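Local coordinates for protein actinorhodin polyketide putative beta-ketoacyl synthase 2 (Streptomyces coelicolor A3, PDB 1TQY) that probably acts as the chain length factor that partners a beta-ketoacyl synthase in assembling the polyketide precursor of the antibiotic actinorhodin, at residues Asp103-Ala113 with His156-Val166; Val190-Ala198 with Arg340-Leu348. One frame throughout, in Å; residues are numbered along the deposited sequence.

Contact 1: residues Asp103-Ala113 with His156-Val166; sequences DYDMGVVTANA and HGMRGPSSALV
Val109 with Ser163, Thr110 with Ala164 and Ala111 with Leu165 set strands 106-111 and 163-166 side by side as parallel neighbours in the N-terminal sheet of a thiolase fold. Backbone bonds carry this half: Ser163 N donates to Val108 O (2.9 Å), Thr110 N to Ser163 O (3.1 Å), Leu165 N to Thr110 O and Asn112 N to Leu165 O (2.9 Å). Upstream, Gly160 N reaches Met106 O, and between these sets a side chain substitutes for a backbone acceptor: Ser162 OG, held anti to its own carbonyl carbon (chi1 -66°), accepts from Val108 N at 2.8 Å and donates a hydrogen bond to Gly160 O.

Two methionines supply the apolar part. Met158, extended beyond CG, lays its CG 3.5 Å from Met106 CB and its SD 3.7 Å from Val108 CG2, crossing both side chains at about a right angle.

Charge gathers at Asp103 and Arg159. Arg159 N and Met106 N approach Asp103 O from opposite faces of its plane, while Arg159 and Asp103 form a salt bridge whose hydrogen bond is weak (NH1 to OD2 3.3 Å). In the partner protein Asp103 meets a basic side chain and Arg159 NE a backbone atom. Leu165 and Val166 instead pair antiparallel with a partner strand, so the contact's chemistry implies two modes of heterodimer attachment: charges at one end, sheet continuation at the other.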
ATOM      1  N   ASP B 103      -0.490 -12.726 -20.299  1.00 33.12           N
ATOM      2  CA  ASP B 103      -0.874 -11.581 -19.487  1.00 33.10           C
ATOM      3  C   ASP B 103      -1.055 -11.886 -17.990  1.00 32.48           C
ATOM      4  O   ASP B 103      -0.519 -11.169 -17.139  1.00 32.45           O
ATOM      5  CB  ASP B 103      -2.136 -10.917 -20.065  1.00 35.08           C
ATOM      6  CG  ASP B 103      -3.368 -11.817 -20.031  1.00 37.30           C
ATOM      7  OD1 ASP B 103      -3.236 -13.052 -20.169  1.00 38.56           O
ATOM      8  OD2 ASP B 103      -4.484 -11.273 -19.885  1.00 39.34           O
ATOM      9  N   TYR B 104      -1.781 -12.947 -17.662  1.00 30.00           N
ATOM     10  CA  TYR B 104      -1.991 -13.291 -16.264  1.00 29.77           C
ATOM     11  C   TYR B 104      -0.723 -13.784 -15.550  1.00 28.92           C
ATOM     12  O   TYR B 104      -0.690 -13.820 -14.328  1.00 29.75           O
ATOM     13  CB  TYR B 104      -3.084 -14.352 -16.121  1.00 30.44           C
ATOM     14  CG  TYR B 104      -4.468 -13.892 -16.533  1.00 31.06           C
ATOM     15  CD1 TYR B 104      -5.068 -12.778 -15.942  1.00 30.05           C
ATOM     16  CD2 TYR B 104      -5.183 -14.580 -17.506  1.00 29.88           C
ATOM     17  CE1 TYR B 104      -6.347 -12.366 -16.316  1.00 31.80           C
ATOM     18  CE2 TYR B 104      -6.461 -14.179 -17.885  1.00 31.29           C
ATOM     19  CZ  TYR B 104      -7.039 -13.077 -17.292  1.00 31.32           C
ATOM     20  OH  TYR B 104      -8.302 -12.688 -17.665  1.00 32.84           O
ATOM     21  N   ASP B 105       0.310 -14.164 -16.296  1.00 27.39           N
ATOM     22  CA  ASP B 105       1.539 -14.631 -15.674  1.00 28.85           C
ATOM     23  C   ASP B 105       2.510 -13.500 -15.312  1.00 28.28           C
ATOM     24  O   ASP B 105       3.658 -13.752 -14.946  1.00 27.85           O
ATOM     25  CB  ASP B 105       2.266 -15.645 -16.571  1.00 31.81           C
ATOM     26  CG  ASP B 105       1.583 -17.009 -16.600  1.00 34.74           C
ATOM     27  OD1 ASP B 105       0.891 -17.366 -15.617  1.00 35.28           O
ATOM     28  OD2 ASP B 105       1.760 -17.731 -17.602  1.00 37.02           O
ATOM     29  N   MET B 106       2.050 -12.258 -15.413  1.00 27.79           N
ATOM     30  CA  MET B 106       2.886 -11.110 -15.085  1.00 27.77           C
ATOM     31  C   MET B 106       2.227 -10.225 -14.040  1.00 27.95           C
ATOM     32  O   MET B 106       1.137  -9.687 -14.255  1.00 29.02           O
ATOM     33  CB  MET B 106       3.188 -10.302 -16.341  1.00 27.88           C
ATOM     34  CG  MET B 106       3.970 -11.090 -17.373  1.00 28.49           C
ATOM     35  SD  MET B 106       4.308 -10.100 -18.835  1.00 31.02           S
ATOM     36  CE  MET B 106       2.698 -10.153 -19.674  1.00 26.81           C
ATOM     37  N   GLY B 107       2.899 -10.078 -12.902  1.00 26.88           N
ATOM     38  CA  GLY B 107       2.364  -9.254 -11.830  1.00 25.93           C
ATOM     39  C   GLY B 107       3.195  -8.012 -11.565  1.00 24.38           C
ATOM     40  O   GLY B 107       4.306  -7.874 -12.076  1.00 22.20           O
ATOM     41  N   VAL B 108       2.654  -7.102 -10.765  1.00 23.89           N
ATOM     42  CA  VAL B 108       3.363  -5.875 -10.436  1.00 23.76           C
ATOM     43  C   VAL B 108       3.167  -5.508  -8.968  1.00 23.70           C
ATOM     44  O   VAL B 108       2.041  -5.289  -8.512  1.00 21.86           O
ATOM     45  CB  VAL B 108       2.896  -4.691 -11.331  1.00 24.01           C
ATOM     46  CG1 VAL B 108       3.622  -3.408 -10.932  1.00 24.51           C
ATOM     47  CG2 VAL B 108       3.195  -4.996 -12.801  1.00 23.07           C
ATOM     48  N   VAL B 109       4.270  -5.464  -8.223  1.00 23.83           N
ATOM     49  CA  VAL B 109       4.233  -5.123  -6.804  1.00 24.07           C
ATOM     50  C   VAL B 109       5.217  -3.995  -6.506  1.00 24.27           C
ATOM     51  O   VAL B 109       6.428  -4.177  -6.608  1.00 25.48           O
ATOM     52  CB  VAL B 109       4.606  -6.326  -5.925  1.00 23.71           C
ATOM     53  CG1 VAL B 109       4.412  -5.953  -4.457  1.00 23.98           C
ATOM     54  CG2 VAL B 109       3.752  -7.524  -6.294  1.00 22.15           C
ATOM     55  N   THR B 110       4.686  -2.832  -6.141  1.00 22.40           N
ATOM     56  CA  THR B 110       5.524  -1.679  -5.831  1.00 21.65           C
ATOM     57  C   THR B 110       5.245  -1.113  -4.465  1.00 22.60           C
ATOM     58  O   THR B 110       4.214  -1.401  -3.866  1.00 23.83           O
ATOM     59  CB  THR B 110       5.275  -0.503  -6.797  1.00 21.18           C
ATOM     60  OG1 THR B 110       3.907  -0.084  -6.675  1.00 19.20           O
ATOM     61  CG2 THR B 110       5.593  -0.897  -8.235  1.00 19.04           C
ATOM     62  N   ALA B 111       6.175  -0.308  -3.970  1.00 21.22           N
ATOM     63  CA  ALA B 111       5.964   0.369  -2.697  1.00 23.02           C
ATOM     64  C   ALA B 111       5.920   1.855  -3.076  1.00 22.80           C
ATOM     65  O   ALA B 111       6.558   2.267  -4.042  1.00 23.68           O
ATOM     66  CB  ALA B 111       7.117   0.092  -1.739  1.00 21.70           C
ATOM     67  N   ASN B 112       5.153   2.650  -2.343  1.00 23.61           N
ATOM     68  CA  ASN B 112       5.064   4.081  -2.628  1.00 26.52           C
ATOM     69  C   ASN B 112       4.921   4.803  -1.292  1.00 26.88           C
ATOM     70  O   ASN B 112       4.053   4.469  -0.492  1.00 30.85           O
ATOM     71  CB  ASN B 112       3.846   4.377  -3.510  1.00 26.59           C
ATOM     72  CG  ASN B 112       4.018   5.635  -4.328  1.00 30.51           C
ATOM     73  OD1 ASN B 112       4.557   6.636  -3.841  1.00 30.29           O
ATOM     74  ND2 ASN B 112       3.551   5.600  -5.578  1.00 30.19           N
ATOM     75  N   ALA B 113       5.765   5.789  -1.036  1.00 26.34           N
ATOM     76  CA  ALA B 113       5.692   6.492   0.238  1.00 25.26           C
ATOM     77  C   ALA B 113       4.959   7.836   0.211  1.00 24.68           C
ATOM     78  O   ALA B 113       4.131   8.117   1.080  1.00 24.57           O
ATOM     79  CB  ALA B 113       7.102   6.683   0.782  1.00 24.08           C
ATOM     80  N   HIS B 156       2.507  -2.392 -19.781  1.00 29.74           N
ATOM     81  CA  HIS B 156       3.093  -3.633 -20.259  1.00 28.97           C
ATOM     82  C   HIS B 156       2.092  -4.765 -20.417  1.00 28.48           C
ATOM     83  O   HIS B 156       2.456  -5.883 -20.778  1.00 29.05           O
ATOM     84  CB  HIS B 156       4.249  -4.024 -19.337  1.00 28.45           C
ATOM     85  CG  HIS B 156       5.299  -2.963 -19.240  1.00 27.80           C
ATOM     86  ND1 HIS B 156       6.185  -2.697 -20.263  1.00 27.68           N
ATOM     87  CD2 HIS B 156       5.542  -2.034 -18.285  1.00 27.95           C
ATOM     88  CE1 HIS B 156       6.925  -1.649 -19.945  1.00 26.69           C
ATOM     89  NE2 HIS B 156       6.554  -1.228 -18.749  1.00 27.09           N
ATOM     90  N   GLY B 157       0.822  -4.460 -20.174  1.00 28.62           N
ATOM     91  CA  GLY B 157      -0.216  -5.464 -20.307  1.00 28.12           C
ATOM     92  C   GLY B 157      -0.064  -6.604 -19.323  1.00 29.28           C
ATOM     93  O   GLY B 157      -0.267  -7.775 -19.662  1.00 28.24           O
ATOM     94  N   MET B 158       0.297  -6.262 -18.090  1.00 27.95           N
ATOM     95  CA  MET B 158       0.467  -7.265 -17.042  1.00 27.06           C
ATOM     96  C   MET B 158      -0.840  -7.355 -16.266  1.00 26.10           C
ATOM     97  O   MET B 158      -1.295  -6.357 -15.725  1.00 25.14           O
ATOM     98  CB  MET B 158       1.636  -6.871 -16.138  1.00 27.90           C
ATOM     99  CG  MET B 158       2.940  -6.837 -16.900  1.00 28.36           C
ATOM    100  SD  MET B 158       4.397  -6.540 -15.896  1.00 30.62           S
ATOM    101  CE  MET B 158       5.663  -6.497 -17.208  1.00 30.73           C
ATOM    102  N   ARG B 159      -1.441  -8.543 -16.223  1.00 25.49           N
ATOM    103  CA  ARG B 159      -2.730  -8.712 -15.559  1.00 26.97           C
ATOM    104  C   ARG B 159      -2.772  -9.632 -14.348  1.00 26.75           C
ATOM    105  O   ARG B 159      -3.834  -9.827 -13.757  1.00 26.02           O
ATOM    106  CB  ARG B 159      -3.765  -9.185 -16.581  1.00 29.36           C
ATOM    107  CG  ARG B 159      -3.883  -8.246 -17.769  1.00 31.85           C
ATOM    108  CD  ARG B 159      -5.200  -8.401 -18.499  1.00 32.48           C
ATOM    109  NE  ARG B 159      -5.365  -7.302 -19.445  1.00 34.84           N
ATOM    110  CZ  ARG B 159      -4.721  -7.213 -20.603  1.00 34.78           C
ATOM    111  NH1 ARG B 159      -3.878  -8.170 -20.969  1.00 34.25           N
ATOM    112  NH2 ARG B 159      -4.893  -6.150 -21.368  1.00 33.81           N
ATOM    113  N   GLY B 160      -1.625 -10.195 -13.984  1.00 25.79           N
ATOM    114  CA  GLY B 160      -1.563 -11.079 -12.834  1.00 26.36           C
ATOM    115  C   GLY B 160      -1.767 -10.343 -11.520  1.00 25.62           C
ATOM    116  O   GLY B 160      -2.021  -9.132 -11.514  1.00 26.23           O
ATOM    117  N   PRO B 161      -1.649 -11.051 -10.381  1.00 25.42           N
ATOM    118  CA  PRO B 161      -1.818 -10.484  -9.035  1.00 25.86           C
ATOM    119  C   PRO B 161      -0.820  -9.346  -8.838  1.00 24.71           C
ATOM    120  O   PRO B 161       0.380  -9.536  -9.018  1.00 23.64           O
ATOM    121  CB  PRO B 161      -1.497 -11.655  -8.108  1.00 25.45           C
ATOM    122  CG  PRO B 161      -1.627 -12.860  -8.965  1.00 27.69           C
ATOM    123  CD  PRO B 161      -1.146 -12.432 -10.307  1.00 26.20           C
ATOM    124  N   SER B 162      -1.322  -8.178  -8.462  1.00 26.36           N
ATOM    125  CA  SER B 162      -0.482  -7.009  -8.265  1.00 26.08           C
ATOM    126  C   SER B 162      -0.878  -6.258  -6.998  1.00 26.89           C
ATOM    127  O   SER B 162      -1.984  -6.435  -6.482  1.00 26.34           O
ATOM    128  CB  SER B 162      -0.615  -6.066  -9.458  1.00 25.86           C
ATOM    129  OG  SER B 162      -0.092  -6.650 -10.644  1.00 31.40           O
ATOM    130  N   SER B 163       0.020  -5.407  -6.499  1.00 26.24           N
ATOM    131  CA  SER B 163      -0.267  -4.627  -5.291  1.00 24.56           C
ATOM    132  C   SER B 163       0.631  -3.410  -5.132  1.00 21.73           C
ATOM    133  O   SER B 163       1.574  -3.201  -5.894  1.00 21.16           O
ATOM    134  CB  SER B 163      -0.140  -5.517  -4.045  1.00 24.59           C
ATOM    135  OG  SER B 163      -0.849  -4.957  -2.945  1.00 26.16           O
ATOM    136  N   ALA B 164       0.291  -2.597  -4.141  1.00 21.59           N
ATOM    137  CA  ALA B 164       1.045  -1.393  -3.796  1.00 21.02           C
ATOM    138  C   ALA B 164       1.013  -1.353  -2.276  1.00 21.88           C
ATOM    139  O   ALA B 164      -0.042  -1.521  -1.662  1.00 21.36           O
ATOM    140  CB  ALA B 164       0.385  -0.143  -4.376  1.00 19.31           C
ATOM    141  N   LEU B 165       2.178  -1.126  -1.686  1.00 21.67           N
ATOM    142  CA  LEU B 165       2.334  -1.107  -0.245  1.00 21.72           C
ATOM    143  C   LEU B 165       2.915   0.225   0.186  1.00 21.31           C
ATOM    144  O   LEU B 165       3.571   0.898  -0.602  1.00 19.66           O
ATOM    145  CB  LEU B 165       3.300  -2.223   0.173  1.00 22.03           C
ATOM    146  CG  LEU B 165       2.980  -3.646  -0.280  1.00 22.26           C
ATOM    147  CD1 LEU B 165       4.047  -4.615   0.225  1.00 23.59           C
ATOM    148  CD2 LEU B 165       1.620  -4.045   0.249  1.00 22.49           C
ATOM    149  N   VAL B 166       2.647   0.612   1.429  1.00 20.17           N
ATOM    150  CA  VAL B 166       3.195   1.841   1.984  1.00 21.82           C
ATOM    151  C   VAL B 166       3.735   1.521   3.381  1.00 22.14           C
ATOM    152  O   VAL B 166       2.996   1.050   4.245  1.00 21.56           O
ATOM    153  CB  VAL B 166       2.130   2.974   2.112  1.00 22.24           C
ATOM    154  CG1 VAL B 166       2.797   4.227   2.685  1.00 23.48           C
ATOM    155  CG2 VAL B 166       1.513   3.299   0.747  1.00 21.20           C
TER

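Contact 2: residues Val190-Ala198 with Arg340-Leu348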
ATOM      1  N   VAL B 190       7.239 -11.169 -11.969  1.00 26.06           N
ATOM      2  CA  VAL B 190       6.704 -10.077 -11.182  1.00 24.96           C
ATOM      3  C   VAL B 190       7.659  -8.892 -11.236  1.00 25.03           C
ATOM      4  O   VAL B 190       8.864  -9.027 -10.989  1.00 25.51           O
ATOM      5  CB  VAL B 190       6.487 -10.499  -9.708  1.00 25.35           C
ATOM      6  CG1 VAL B 190       6.116  -9.277  -8.873  1.00 25.00           C
ATOM      7  CG2 VAL B 190       5.374 -11.544  -9.623  1.00 25.38           C
ATOM      8  N   VAL B 191       7.118  -7.732 -11.591  1.00 23.94           N
ATOM      9  CA  VAL B 191       7.907  -6.508 -11.661  1.00 23.53           C
ATOM     10  C   VAL B 191       7.743  -5.861 -10.294  1.00 22.74           C
ATOM     11  O   VAL B 191       6.625  -5.659  -9.817  1.00 23.28           O
ATOM     12  CB  VAL B 191       7.381  -5.573 -12.768  1.00 24.19           C
ATOM     13  CG1 VAL B 191       8.081  -4.224 -12.688  1.00 23.43           C
ATOM     14  CG2 VAL B 191       7.626  -6.208 -14.119  1.00 21.70           C
ATOM     15  N   SER B 192       8.855  -5.527  -9.661  1.00 23.22           N
ATOM     16  CA  SER B 192       8.774  -5.004  -8.308  1.00 23.41           C
ATOM     17  C   SER B 192       9.802  -3.935  -8.029  1.00 23.35           C
ATOM     18  O   SER B 192      10.879  -3.908  -8.623  1.00 23.37           O
ATOM     19  CB  SER B 192       8.970  -6.169  -7.321  1.00 22.80           C
ATOM     20  OG  SER B 192       8.644  -5.795  -5.995  1.00 24.20           O
ATOM     21  N   GLY B 193       9.466  -3.056  -7.101  1.00 23.15           N
ATOM     22  CA  GLY B 193      10.384  -2.001  -6.755  1.00 23.97           C
ATOM     23  C   GLY B 193       9.634  -0.824  -6.196  1.00 23.49           C
ATOM     24  O   GLY B 193       8.525  -0.945  -5.674  1.00 23.82           O
ATOM     25  N   GLY B 194      10.260   0.335  -6.327  1.00 22.89           N
ATOM     26  CA  GLY B 194       9.667   1.555  -5.835  1.00 23.13           C
ATOM     27  C   GLY B 194      10.511   2.731  -6.264  1.00 22.46           C
ATOM     28  O   GLY B 194      11.701   2.603  -6.578  1.00 21.54           O
ATOM     29  N   VAL B 195       9.854   3.878  -6.279  1.00 22.52           N
ATOM     30  CA  VAL B 195      10.453   5.140  -6.656  1.00 24.09           C
ATOM     31  C   VAL B 195       9.660   6.208  -5.928  1.00 23.97           C
ATOM     32  O   VAL B 195       8.437   6.135  -5.867  1.00 24.81           O
ATOM     33  CB  VAL B 195      10.325   5.395  -8.180  1.00 24.72           C
ATOM     34  CG1 VAL B 195      10.728   6.824  -8.503  1.00 23.61           C
ATOM     35  CG2 VAL B 195      11.210   4.426  -8.958  1.00 23.76           C
ATOM     36  N   ASP B 196      10.348   7.179  -5.342  1.00 24.17           N
ATOM     37  CA  ASP B 196       9.663   8.278  -4.667  1.00 24.25           C
ATOM     38  C   ASP B 196      10.323   9.560  -5.121  1.00 23.63           C
ATOM     39  O   ASP B 196      11.439   9.539  -5.635  1.00 23.91           O
ATOM     40  CB  ASP B 196       9.772   8.193  -3.132  1.00 25.40           C
ATOM     41  CG  ASP B 196       8.571   7.521  -2.485  1.00 29.94           C
ATOM     42  OD1 ASP B 196       8.699   6.340  -2.071  1.00 29.92           O
ATOM     43  OD2 ASP B 196       7.496   8.166  -2.374  1.00 31.00           O
ATOM     44  N   SER B 197       9.618  10.664  -4.920  1.00 25.35           N
ATOM     45  CA  SER B 197      10.093  12.004  -5.247  1.00 26.54           C
ATOM     46  C   SER B 197       9.147  12.975  -4.557  1.00 25.67           C
ATOM     47  O   SER B 197       7.937  12.900  -4.736  1.00 26.17           O
ATOM     48  CB  SER B 197      10.064  12.265  -6.751  1.00 25.94           C
ATOM     49  OG  SER B 197      10.540  13.574  -7.013  1.00 27.92           O
ATOM     50  N   ALA B 198       9.696  13.869  -3.750  1.00 26.12           N
ATOM     51  CA  ALA B 198       8.878  14.842  -3.052  1.00 26.74           C
ATOM     52  C   ALA B 198       9.668  16.141  -2.988  1.00 27.28           C
ATOM     53  O   ALA B 198       9.879  16.705  -1.913  1.00 27.21           O
ATOM     54  CB  ALA B 198       8.557  14.351  -1.663  1.00 28.19           C
ATOM     55  N   ARG B 340      18.344   9.231   0.924  1.00 22.85           N
ATOM     56  CA  ARG B 340      17.317   8.228   1.202  1.00 23.13           C
ATOM     57  C   ARG B 340      16.182   8.408   0.196  1.00 23.21           C
ATOM     58  O   ARG B 340      15.573   9.479   0.119  1.00 22.16           O
ATOM     59  CB  ARG B 340      16.786   8.383   2.635  1.00 22.64           C
ATOM     60  CG  ARG B 340      17.820   8.075   3.736  1.00 23.39           C
ATOM     61  CD  ARG B 340      17.200   8.034   5.142  1.00 22.14           C
ATOM     62  NE  ARG B 340      16.332   6.881   5.393  1.00 24.76           N
ATOM     63  CZ  ARG B 340      16.760   5.655   5.682  1.00 24.90           C
ATOM     64  NH1 ARG B 340      18.059   5.401   5.757  1.00 25.65           N
ATOM     65  NH2 ARG B 340      15.886   4.686   5.921  1.00 24.90           N
ATOM     66  N   LEU B 341      15.892   7.354  -0.559  1.00 22.47           N
ATOM     67  CA  LEU B 341      14.864   7.420  -1.585  1.00 22.14           C
ATOM     68  C   LEU B 341      13.533   6.809  -1.157  1.00 22.21           C
ATOM     69  O   LEU B 341      12.684   6.490  -1.989  1.00 19.07           O
ATOM     70  CB  LEU B 341      15.373   6.750  -2.869  1.00 21.19           C
ATOM     71  CG  LEU B 341      16.817   7.088  -3.285  1.00 24.76           C
ATOM     72  CD1 LEU B 341      17.118   6.319  -4.557  1.00 23.39           C
ATOM     73  CD2 LEU B 341      17.011   8.612  -3.519  1.00 22.29           C
ATOM     74  N   TYR B 342      13.357   6.636   0.148  1.00 21.84           N
ATOM     75  CA  TYR B 342      12.106   6.115   0.680  1.00 21.65           C
ATOM     76  C   TYR B 342      11.718   4.769   0.074  1.00 21.79           C
ATOM     77  O   TYR B 342      12.407   3.773   0.292  1.00 21.02           O
ATOM     78  CB  TYR B 342      11.001   7.159   0.461  1.00 21.88           C
ATOM     79  CG  TYR B 342      11.301   8.490   1.132  1.00 25.09           C
ATOM     80  CD1 TYR B 342      11.280   8.611   2.522  1.00 25.76           C
ATOM     81  CD2 TYR B 342      11.667   9.612   0.383  1.00 24.96           C
ATOM     82  CE1 TYR B 342      11.620   9.810   3.153  1.00 24.79           C
ATOM     83  CE2 TYR B 342      12.010  10.818   1.007  1.00 25.77           C
ATOM     84  CZ  TYR B 342      11.986  10.905   2.391  1.00 25.70           C
ATOM     85  OH  TYR B 342      12.356  12.085   3.009  1.00 23.63           O
ATOM     86  N   SER B 343      10.630   4.729  -0.692  1.00 22.14           N
ATOM     87  CA  SER B 343      10.222   3.469  -1.278  1.00 23.53           C
ATOM     88  C   SER B 343      11.234   3.024  -2.324  1.00 23.91           C
ATOM     89  O   SER B 343      11.223   1.873  -2.758  1.00 23.38           O
ATOM     90  CB  SER B 343       8.811   3.571  -1.884  1.00 25.55           C
ATOM     91  OG  SER B 343       8.831   4.157  -3.178  1.00 29.63           O
ATOM     92  N   GLY B 344      12.131   3.928  -2.713  1.00 24.40           N
ATOM     93  CA  GLY B 344      13.149   3.573  -3.692  1.00 23.09           C
ATOM     94  C   GLY B 344      14.431   3.044  -3.060  1.00 24.16           C
ATOM     95  O   GLY B 344      15.206   2.338  -3.700  1.00 23.31           O
ATOM     96  N   GLY B 345      14.633   3.351  -1.780  1.00 24.15           N
ATOM     97  CA  GLY B 345      15.849   2.941  -1.088  1.00 23.93           C
ATOM     98  C   GLY B 345      16.145   1.460  -0.959  1.00 23.61           C
ATOM     99  O   GLY B 345      17.271   1.026  -1.210  1.00 24.08           O
ATOM    100  N   GLY B 346      15.150   0.682  -0.549  1.00 23.20           N
ATOM    101  CA  GLY B 346      15.354  -0.748  -0.397  1.00 23.05           C
ATOM    102  C   GLY B 346      15.698  -1.363  -1.746  1.00 24.73           C
ATOM    103  O   GLY B 346      16.711  -2.066  -1.903  1.00 24.01           O
ATOM    104  N   PRO B 347      14.854  -1.117  -2.753  1.00 24.83           N
ATOM    105  CA  PRO B 347      15.078  -1.650  -4.097  1.00 24.70           C
ATOM    106  C   PRO B 347      16.465  -1.320  -4.651  1.00 24.70           C
ATOM    107  O   PRO B 347      17.130  -2.182  -5.222  1.00 23.62           O
ATOM    108  CB  PRO B 347      13.948  -1.012  -4.898  1.00 23.38           C
ATOM    109  CG  PRO B 347      12.819  -1.052  -3.901  1.00 23.10           C
ATOM    110  CD  PRO B 347      13.506  -0.533  -2.638  1.00 22.72           C
ATOM    111  N   LEU B 348      16.903  -0.074  -4.468  1.00 25.25           N
ATOM    112  CA  LEU B 348      18.209   0.346  -4.968  1.00 26.44           C
ATOM    113  C   LEU B 348      19.346  -0.342  -4.203  1.00 26.16           C
ATOM    114  O   LEU B 348      20.384  -0.691  -4.779  1.00 25.42           O
ATOM    115  CB  LEU B 348      18.360   1.871  -4.890  1.00 26.18           C
ATOM    116  CG  LEU B 348      19.554   2.423  -5.679  1.00 25.32           C
ATOM    117  CD1 LEU B 348      19.466   1.936  -7.116  1.00 23.88           C
ATOM    118  CD2 LEU B 348      19.565   3.948  -5.636  1.00 24.60           C
TER
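With its OG placed between the backbone N and the carbonyl carbon (chi1 81°), Ser343 turns its hydroxyl onto the same carboxylate oxygen of Asp196 that its backbone N-H addresses, while positive phi at Tyr342 (56°) swings the chain round just ahead of it. The setting is the thiolase fold of the ketosynthase family: a strand of the N-terminal half, 189-196, meets the glycine-rich turn that leads into helix 345-359 of the C-terminal half.

The polar grip centres on Asp196 OD1, as far as the model places it. Ser343 N donates to it at 2.9 Å, and the hydroxyl OG of Ser343 also bonds it; because the exact place of OD1 is doubtful, the lengths of both bonds should carry little weight. The same hydroxyl is hydrogen-bonded with Ala111 O as well. Ala113 N is a further donor to OD1, and Cys114 N binds OD2, so backbone amides from the loop just beyond strand 106-111 help fix both carboxylate oxygens. The Asp196 carboxylate and the Tyr342 ring stand nearly perpendicular, 78° between their planes; the phenol is carried away to Gln207 and Tyr233.

Glycines let the backbones close in. Two separate CA-H...O contacts result, one from Gly344 CA to Gly194 O at 3.4 Å and the other from Gly194 CA to Ser343 O at 3.5 Å; the absence of side chains on both glycines allows this closeness. Farther along the helix, Pro347 presses its ring against the strand where no side chain intervenes: its CG lies 3.8 Å from Gly194 N and 3.9 Å from Gly193 CA.

How the contacts relate
Strands 106-111 and 189-196 are neighbours in one sheet, so contact 1 and contact 2, with centres about 14 Å apart, share a continuous backbone framework. Val109 links them twice: its N lies 2.9 Å from Val191 O, and its O lies 2.8 Å from Ser192 OG. At the other end Ala111 O comes within 3.1 Å of Ser343 OG, bringing the C-terminal turn of contact 2 up to the strand of contact 1. Contact 1 meets the partner protein extensively, contact 2 through Tyr342. The centre of contact 2 is about 4 Å from the chain centre, and the Leu341 side chain is about 10 Å from the bound sodium ion.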